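Endo-beta-1,4-glucanase (cellulase B) (Bacillus halodurans, PDB 4V2X) probably hydrolyses beta-1,4-linked glucans, joining a family 5 glycoside hydrolase module to an Ig-like module and a CBM46 carbohydrate-binding module. Local coordinates at residues M169-S180 and L218-S229. Numbering follows the deposited sequence. Where two conformers were deposited one is given.
Sequences MVKYRSLWEQLS and LNTVFFEIVRQS
Leu218 meets Tyr172 twice. Its CD2 methyl lies over the centre of the phenol ring, 3.7 Å from the centroid, a CH-pi contact, while Tyr172 OH donates to Leu218 O at 2.9 Å. The hydroxyl arrives well above the carbonyl plane, opposite Phe222 N, which bonds the same oxygen from the other face. CG of Tyr172 stands anti to its own backbone N (chi1 -178°), which carries the ring across to the neighbouring helix. A phenylalanine at Tyr172 would probably keep the CH-pi packing but leave Leu218 O with one donor fewer. Val221 CG1 reaches the edge of this ring and also presses on Met169 CE at a tight 3.4 Å. Phe222 turns its edge onto the indole face of Trp176, with CD1 3.5 Å from Trp176 CE2 and the planes at 64°. Ile225 is a knob among Arg173, Trp176, Glu177 and Ser180; in the conformer given, its CG1 lies over one face of the Arg173 guanidinium, toward the rim, and Arg173 NH1 forms a salt bridge with Glu177 OE2. Past the helix end, Ser229 CB approaches Ser180 OG at 3.4 Å. Segments 169-180 and 218-227 cross at -32°; their helices, 165-183 and 209-227, follow barrel strands 145-149 and 190-193, the neighbouring-helix packing of a (beta/alpha)8 TIM barrel.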
ATOM      1  N   MET A 169      -0.885 -18.425  -3.427  1.00 17.06           N
ATOM      2  CA  MET A 169       0.419 -18.245  -2.789  1.00 19.39           C
ATOM      3  C   MET A 169       1.192 -19.563  -2.651  1.00 19.38           C
ATOM      4  O   MET A 169       2.396 -19.602  -2.905  1.00 19.08           O
ATOM      5  CB  MET A 169       0.269 -17.562  -1.425  1.00 21.95           C
ATOM      6  CG  MET A 169       0.211 -16.037  -1.482  1.00 26.72           C
ATOM      7  SD  MET A 169       1.661 -15.203  -2.190  1.00 31.78           S
ATOM      8  CE  MET A 169       2.960 -16.311  -1.679  1.00 31.61           C
ATOM      9  N   VAL A 170       0.500 -20.634  -2.268  1.00 20.34           N
ATOM     10  CA  VAL A 170       1.125 -21.958  -2.158  1.00 20.75           C
ATOM     11  C   VAL A 170       1.730 -22.413  -3.493  1.00 20.09           C
ATOM     12  O   VAL A 170       2.866 -22.868  -3.542  1.00 19.24           O
ATOM     13  CB  VAL A 170       0.120 -23.022  -1.645  1.00 22.76           C
ATOM     14  CG1 VAL A 170       0.647 -24.433  -1.865  1.00 24.07           C
ATOM     15  CG2 VAL A 170      -0.185 -22.797  -0.167  1.00 24.14           C
ATOM     16  N   LYS A 171       0.961 -22.284  -4.564  1.00 18.48           N
ATOM     17  CA  LYS A 171       1.406 -22.681  -5.901  1.00 17.55           C
ATOM     18  C   LYS A 171       2.561 -21.815  -6.416  1.00 16.38           C
ATOM     19  O   LYS A 171       3.559 -22.328  -6.926  1.00 16.54           O
ATOM     20  CB  LYS A 171       0.221 -22.604  -6.860  1.00 17.67           C
ATOM     21  CG  LYS A 171       0.470 -23.224  -8.222  1.00 17.96           C
ATOM     22  CD  LYS A 171      -0.826 -23.316  -8.999  1.00 17.95           C
ATOM     23  CE  LYS A 171      -0.600 -23.777 -10.429  1.00 18.31           C
ATOM     24  NZ  LYS A 171      -1.887 -23.993 -11.123  1.00 19.29           N
ATOM     25  N   TYR A 172       2.413 -20.501  -6.269  1.00 15.05           N
ATOM     26  CA  TYR A 172       3.437 -19.530  -6.667  1.00 15.06           C
ATOM     27  C   TYR A 172       4.739 -19.759  -5.901  1.00 16.06           C
ATOM     28  O   TYR A 172       5.812 -19.816  -6.500  1.00 14.85           O
ATOM     29  CB  TYR A 172       2.895 -18.126  -6.413  1.00 15.29           C
ATOM     30  CG  TYR A 172       3.765 -16.957  -6.794  1.00 14.88           C
ATOM     31  CD1 TYR A 172       3.809 -16.486  -8.104  1.00 15.07           C
ATOM     32  CD2 TYR A 172       4.478 -16.260  -5.827  1.00 15.39           C
ATOM     33  CE1 TYR A 172       4.573 -15.379  -8.447  1.00 15.43           C
ATOM     34  CE2 TYR A 172       5.242 -15.153  -6.162  1.00 15.70           C
ATOM     35  CZ  TYR A 172       5.286 -14.718  -7.466  1.00 15.51           C
ATOM     36  OH  TYR A 172       6.045 -13.613  -7.759  1.00 16.52           O
ATOM     37  N   ARG A 173       4.634 -19.902  -4.579  1.00 17.12           N
ATOM     38  CA  ARG A 173       5.795 -20.192  -3.742  0.50 17.52           C
ATOM     39  C   ARG A 173       6.497 -21.462  -4.215  1.00 17.95           C
ATOM     40  O   ARG A 173       7.715 -21.484  -4.359  1.00 18.19           O
ATOM     41  CB  ARG A 173       5.370 -20.327  -2.276  0.50 18.50           C
ATOM     42  CG  ARG A 173       6.425 -20.901  -1.343  0.50 19.05           C
ATOM     43  CD  ARG A 173       5.966 -20.814   0.104  0.50 19.80           C
ATOM     44  NE  ARG A 173       6.230 -19.500   0.676  0.50 20.38           N
ATOM     45  CZ  ARG A 173       7.423 -19.117   1.117  0.50 21.21           C
ATOM     46  NH1 ARG A 173       8.450 -19.951   1.047  0.50 21.78           N
ATOM     47  NH2 ARG A 173       7.592 -17.903   1.621  0.50 21.89           N
ATOM     48  N   SER A 174       5.723 -22.513  -4.459  1.00 18.26           N
ATOM     49  CA  SER A 174       6.305 -23.784  -4.882  1.00 19.31           C
ATOM     50  C   SER A 174       7.104 -23.647  -6.177  1.00 19.25           C
ATOM     51  O   SER A 174       8.209 -24.172  -6.294  1.00 17.84           O
ATOM     52  CB  SER A 174       5.233 -24.854  -5.057  1.00 21.08           C
ATOM     53  OG  SER A 174       5.834 -26.041  -5.548  1.00 24.33           O
ATOM     54  N   LEU A 175       6.546 -22.934  -7.147  1.00 17.43           N
ATOM     55  CA  LEU A 175       7.213 -22.788  -8.433  1.00 17.69           C
ATOM     56  C   LEU A 175       8.515 -22.015  -8.284  1.00 17.05           C
ATOM     57  O   LEU A 175       9.542 -22.433  -8.815  1.00 17.86           O
ATOM     58  CB  LEU A 175       6.291 -22.126  -9.466  1.00 17.91           C
ATOM     59  CG  LEU A 175       5.099 -22.962  -9.941  1.00 19.73           C
ATOM     60  CD1 LEU A 175       4.303 -22.198 -10.986  1.00 20.13           C
ATOM     61  CD2 LEU A 175       5.523 -24.306 -10.507  1.00 21.31           C
ATOM     62  N   TRP A 176       8.489 -20.910  -7.540  1.00 16.46           N
ATOM     63  CA  TRP A 176       9.693 -20.109  -7.388  1.00 16.81           C
ATOM     64  C   TRP A 176      10.724 -20.758  -6.471  1.00 17.45           C
ATOM     65  O   TRP A 176      11.914 -20.552  -6.657  1.00 18.11           O
ATOM     66  CB  TRP A 176       9.376 -18.682  -6.940  1.00 16.06           C
ATOM     67  CG  TRP A 176       9.092 -17.803  -8.123  1.00 15.18           C
ATOM     68  CD1 TRP A 176       7.955 -17.102  -8.373  1.00 15.13           C
ATOM     69  CD2 TRP A 176       9.960 -17.582  -9.241  1.00 15.66           C
ATOM     70  NE1 TRP A 176       8.066 -16.437  -9.573  1.00 14.87           N
ATOM     71  CE2 TRP A 176       9.289 -16.718 -10.124  1.00 14.81           C
ATOM     72  CE3 TRP A 176      11.248 -18.021  -9.573  1.00 15.99           C
ATOM     73  CZ2 TRP A 176       9.856 -16.286 -11.324  1.00 15.26           C
ATOM     74  CZ3 TRP A 176      11.809 -17.595 -10.766  1.00 16.13           C
ATOM     75  CH2 TRP A 176      11.115 -16.730 -11.623  1.00 15.07           C
ATOM     76  N   GLU A 177      10.269 -21.542  -5.498  1.00 19.48           N
ATOM     77  CA  GLU A 177      11.192 -22.372  -4.720  1.00 20.57           C
ATOM     78  C   GLU A 177      11.941 -23.352  -5.630  1.00 19.72           C
ATOM     79  O   GLU A 177      13.166 -23.456  -5.558  1.00 20.48           O
ATOM     80  CB  GLU A 177      10.450 -23.116  -3.601  1.00 22.25           C
ATOM     81  CG  GLU A 177      10.156 -22.237  -2.396  1.00 24.61           C
ATOM     82  CD  GLU A 177       9.351 -22.933  -1.316  1.00 29.52           C
ATOM     83  OE1 GLU A 177       8.917 -24.086  -1.527  1.00 32.76           O
ATOM     84  OE2 GLU A 177       9.147 -22.315  -0.250  1.00 35.99           O
ATOM     85  N   GLN A 178      11.209 -24.032  -6.508  1.00 18.93           N
ATOM     86  CA  GLN A 178      11.805 -24.997  -7.438  1.00 19.60           C
ATOM     87  C   GLN A 178      12.753 -24.361  -8.443  1.00 19.90           C
ATOM     88  O   GLN A 178      13.842 -24.879  -8.675  1.00 20.19           O
ATOM     89  CB  GLN A 178      10.723 -25.750  -8.211  1.00 19.41           C
ATOM     90  CG  GLN A 178       9.938 -26.749  -7.373  1.00 19.06           C
ATOM     91  CD  GLN A 178       8.832 -27.407  -8.172  1.00 19.39           C
ATOM     92  OE1 GLN A 178       9.093 -28.266  -9.006  1.00 20.65           O
ATOM     93  NE2 GLN A 178       7.595 -26.998  -7.937  1.00 19.46           N
ATOM     94  N   LEU A 179      12.327 -23.264  -9.064  1.00 18.92           N
ATOM     95  CA  LEU A 179      13.167 -22.594 -10.050  1.00 18.86           C
ATOM     96  C   LEU A 179      14.405 -21.987  -9.414  1.00 19.28           C
ATOM     97  O   LEU A 179      15.500 -22.112  -9.957  1.00 19.50           O
ATOM     98  CB  LEU A 179      12.387 -21.507 -10.790  1.00 18.19           C
ATOM     99  CG  LEU A 179      11.263 -22.024 -11.682  1.00 17.84           C
ATOM    100  CD1 LEU A 179      10.425 -20.856 -12.194  1.00 17.30           C
ATOM    101  CD2 LEU A 179      11.819 -22.848 -12.830  1.00 18.23           C
ATOM    102  N   SER A 180      14.226 -21.315  -8.277  1.00 19.95           N
ATOM    103  CA  SER A 180      15.349 -20.686  -7.593  1.00 21.37           C
ATOM    104  C   SER A 180      16.373 -21.744  -7.198  1.00 22.20           C
ATOM    105  O   SER A 180      17.568 -21.531  -7.370  1.00 21.28           O
ATOM    106  CB  SER A 180      14.892 -19.850  -6.388  1.00 21.92           C
ATOM    107  OG  SER A 180      14.422 -20.645  -5.316  1.00 26.56           O
ATOM    108  N   LEU A 218       3.093 -10.725  -4.082  1.00 13.29           N
ATOM    109  CA  LEU A 218       3.720 -11.658  -5.024  1.00 13.38           C
ATOM    110  C   LEU A 218       5.169 -11.283  -5.282  1.00 13.02           C
ATOM    111  O   LEU A 218       6.046 -12.135  -5.289  1.00 13.50           O
ATOM    112  CB  LEU A 218       2.975 -11.687  -6.361  1.00 13.93           C
ATOM    113  CG  LEU A 218       1.595 -12.325  -6.387  1.00 14.34           C
ATOM    114  CD1 LEU A 218       0.984 -12.098  -7.756  1.00 15.89           C
ATOM    115  CD2 LEU A 218       1.652 -13.814  -6.075  1.00 14.70           C
ATOM    116  N   ASN A 219       5.412 -10.002  -5.506  1.00 12.84           N
ATOM    117  CA  ASN A 219       6.769  -9.527  -5.723  1.00 12.89           C
ATOM    118  C   ASN A 219       7.654  -9.765  -4.502  1.00 14.07           C
ATOM    119  O   ASN A 219       8.835 -10.077  -4.626  1.00 13.59           O
ATOM    120  CB  ASN A 219       6.770  -8.042  -6.101  1.00 12.41           C
ATOM    121  CG  ASN A 219       6.390  -7.802  -7.557  1.00 12.65           C
ATOM    122  OD1 ASN A 219       6.585  -8.667  -8.408  1.00 12.71           O
ATOM    123  ND2 ASN A 219       5.867  -6.615  -7.851  1.00 13.11           N
ATOM    124  N   THR A 220       7.064  -9.613  -3.324  1.00 14.06           N
ATOM    125  CA  THR A 220       7.804  -9.684  -2.068  1.00 14.76           C
ATOM    126  C   THR A 220       8.155 -11.119  -1.694  1.00 15.23           C
ATOM    127  O   THR A 220       9.283 -11.401  -1.287  1.00 16.07           O
ATOM    128  CB  THR A 220       6.981  -9.026  -0.949  1.00 15.29           C
ATOM    129  OG1 THR A 220       6.798  -7.650  -1.275  1.00 15.41           O
ATOM    130  CG2 THR A 220       7.678  -9.135   0.416  1.00 16.05           C
ATOM    131  N   VAL A 221       7.195 -12.025  -1.830  1.00 15.11           N
ATOM    132  CA  VAL A 221       7.457 -13.427  -1.539  1.00 17.27           C
ATOM    133  C   VAL A 221       8.474 -14.019  -2.526  1.00 16.81           C
ATOM    134  O   VAL A 221       9.304 -14.840  -2.162  1.00 16.57           O
ATOM    135  CB  VAL A 221       6.160 -14.263  -1.478  1.00 19.20           C
ATOM    136  CG1 VAL A 221       5.465 -14.330  -2.829  1.00 19.65           C
ATOM    137  CG2 VAL A 221       6.465 -15.657  -0.935  1.00 21.72           C
ATOM    138  N   PHE A 222       8.401 -13.587  -3.780  1.00 16.81           N
ATOM    139  CA  PHE A 222       9.373 -13.977  -4.796  1.00 16.07           C
ATOM    140  C   PHE A 222      10.775 -13.545  -4.364  1.00 16.46           C
ATOM    141  O   PHE A 222      11.708 -14.348  -4.360  1.00 15.99           O
ATOM    142  CB  PHE A 222       8.932 -13.363  -6.137  1.00 15.14           C
ATOM    143  CG  PHE A 222      10.014 -13.218  -7.164  1.00 14.80           C
ATOM    144  CD1 PHE A 222      10.412 -14.295  -7.935  1.00 14.84           C
ATOM    145  CD2 PHE A 222      10.576 -11.974  -7.417  1.00 14.80           C
ATOM    146  CE1 PHE A 222      11.380 -14.148  -8.915  1.00 14.63           C
ATOM    147  CE2 PHE A 222      11.547 -11.821  -8.389  1.00 14.94           C
ATOM    148  CZ  PHE A 222      11.946 -12.913  -9.144  1.00 14.28           C
ATOM    149  N   PHE A 223      10.900 -12.289  -3.953  1.00 17.25           N
ATOM    150  CA  PHE A 223      12.167 -11.760  -3.450  1.00 18.48           C
ATOM    151  C   PHE A 223      12.694 -12.604  -2.284  1.00 19.35           C
ATOM    152  O   PHE A 223      13.849 -13.047  -2.302  1.00 17.94           O
ATOM    153  CB  PHE A 223      11.984 -10.302  -3.032  1.00 19.07           C
ATOM    154  CG  PHE A 223      13.173  -9.703  -2.344  1.00 20.55           C
ATOM    155  CD1 PHE A 223      14.163  -9.063  -3.075  1.00 20.84           C
ATOM    156  CD2 PHE A 223      13.285  -9.753  -0.958  1.00 21.28           C
ATOM    157  CE1 PHE A 223      15.251  -8.497  -2.441  1.00 22.63           C
ATOM    158  CE2 PHE A 223      14.375  -9.185  -0.319  1.00 21.89           C
ATOM    159  CZ  PHE A 223      15.356  -8.560  -1.059  1.00 21.38           C
ATOM    160  N   GLU A 224      11.835 -12.831  -1.294  1.00 20.59           N
ATOM    161  CA  GLU A 224      12.214 -13.586  -0.086  1.00 22.52           C
ATOM    162  C   GLU A 224      12.708 -14.993  -0.425  1.00 22.28           C
ATOM    163  O   GLU A 224      13.744 -15.435   0.072  1.00 22.33           O
ATOM    164  CB  GLU A 224      11.033 -13.675   0.882  1.00 24.28           C
ATOM    165  CG  GLU A 224      10.760 -12.402   1.665  1.00 27.84           C
ATOM    166  CD  GLU A 224       9.550 -12.530   2.575  1.00 33.68           C
ATOM    167  OE1 GLU A 224       8.410 -12.601   2.060  1.00 37.59           O
ATOM    168  OE2 GLU A 224       9.733 -12.573   3.808  1.00 36.43           O
ATOM    169  N   ILE A 225      11.956 -15.689  -1.272  1.00 19.92           N
ATOM    170  CA  ILE A 225      12.302 -17.038  -1.700  1.00 20.33           C
ATOM    171  C   ILE A 225      13.643 -17.064  -2.413  1.00 20.64           C
ATOM    172  O   ILE A 225      14.536 -17.816  -2.035  1.00 19.91           O
ATOM    173  CB  ILE A 225      11.223 -17.637  -2.628  1.00 20.14           C
ATOM    174  CG1 ILE A 225       9.961 -17.955  -1.823  1.00 21.13           C
ATOM    175  CG2 ILE A 225      11.728 -18.902  -3.308  1.00 21.28           C
ATOM    176  CD1 ILE A 225       8.730 -18.184  -2.665  1.00 20.91           C
ATOM    177  N   VAL A 226      13.791 -16.246  -3.450  1.00 19.55           N
ATOM    178  CA  VAL A 226      15.021 -16.274  -4.227  1.00 19.39           C
ATOM    179  C   VAL A 226      16.209 -15.911  -3.333  1.00 19.85           C
ATOM    180  O   VAL A 226      17.207 -16.626  -3.311  1.00 20.06           O
ATOM    181  CB  VAL A 226      14.962 -15.350  -5.467  1.00 18.64           C
ATOM    182  CG1 VAL A 226      16.304 -15.325  -6.194  1.00 19.32           C
ATOM    183  CG2 VAL A 226      13.875 -15.820  -6.427  1.00 18.64           C
ATOM    184  N   ARG A 227      16.095 -14.818  -2.587  1.00 19.44           N
ATOM    185  CA  ARG A 227      17.248 -14.278  -1.864  1.00 21.52           C
ATOM    186  C   ARG A 227      17.815 -15.226  -0.810  1.00 23.73           C
ATOM    187  O   ARG A 227      18.993 -15.123  -0.465  1.00 24.05           O
ATOM    188  CB  ARG A 227      16.916 -12.923  -1.238  1.00 21.55           C
ATOM    189  CG  ARG A 227      16.915 -11.785  -2.249  1.00 21.13           C
ATOM    190  CD  ARG A 227      18.335 -11.356  -2.601  1.00 21.52           C
ATOM    191  NE  ARG A 227      18.381 -10.300  -3.613  1.00 21.06           N
ATOM    192  CZ  ARG A 227      18.522 -10.493  -4.926  1.00 19.39           C
ATOM    193  NH1 ARG A 227      18.624 -11.710  -5.446  1.00 20.02           N
ATOM    194  NH2 ARG A 227      18.551  -9.447  -5.736  1.00 20.59           N
ATOM    195  N   GLN A 228      16.994 -16.154  -0.331  1.00 25.34           N
ATOM    196  CA  GLN A 228      17.404 -17.076   0.728  1.00 28.00           C
ATOM    197  C   GLN A 228      17.571 -18.523   0.245  1.00 27.39           C
ATOM    198  O   GLN A 228      17.670 -19.444   1.061  1.00 28.74           O
ATOM    199  CB  GLN A 228      16.388 -16.988   1.868  1.00 32.38           C
ATOM    200  CG  GLN A 228      16.329 -15.595   2.483  1.00 37.13           C
ATOM    201  CD  GLN A 228      15.319 -15.476   3.605  1.00 41.36           C
ATOM    202  OE1 GLN A 228      15.664 -15.109   4.728  1.00 46.77           O
ATOM    203  NE2 GLN A 228      14.062 -15.785   3.308  1.00 42.97           N
ATOM    204  N   SER A 229      17.638 -18.722  -1.071  1.00 24.68           N
ATOM    205  CA  SER A 229      17.676 -20.069  -1.655  1.00 24.78           C
ATOM    206  C   SER A 229      19.090 -20.595  -1.953  1.00 24.53           C
ATOM    207  O   SER A 229      19.235 -21.720  -2.428  1.00 27.65           O
ATOM    208  CB  SER A 229      16.840 -20.108  -2.936  1.00 25.10           C
ATOM    209  OG  SER A 229      17.330 -19.179  -3.884  1.00 23.82           O
TER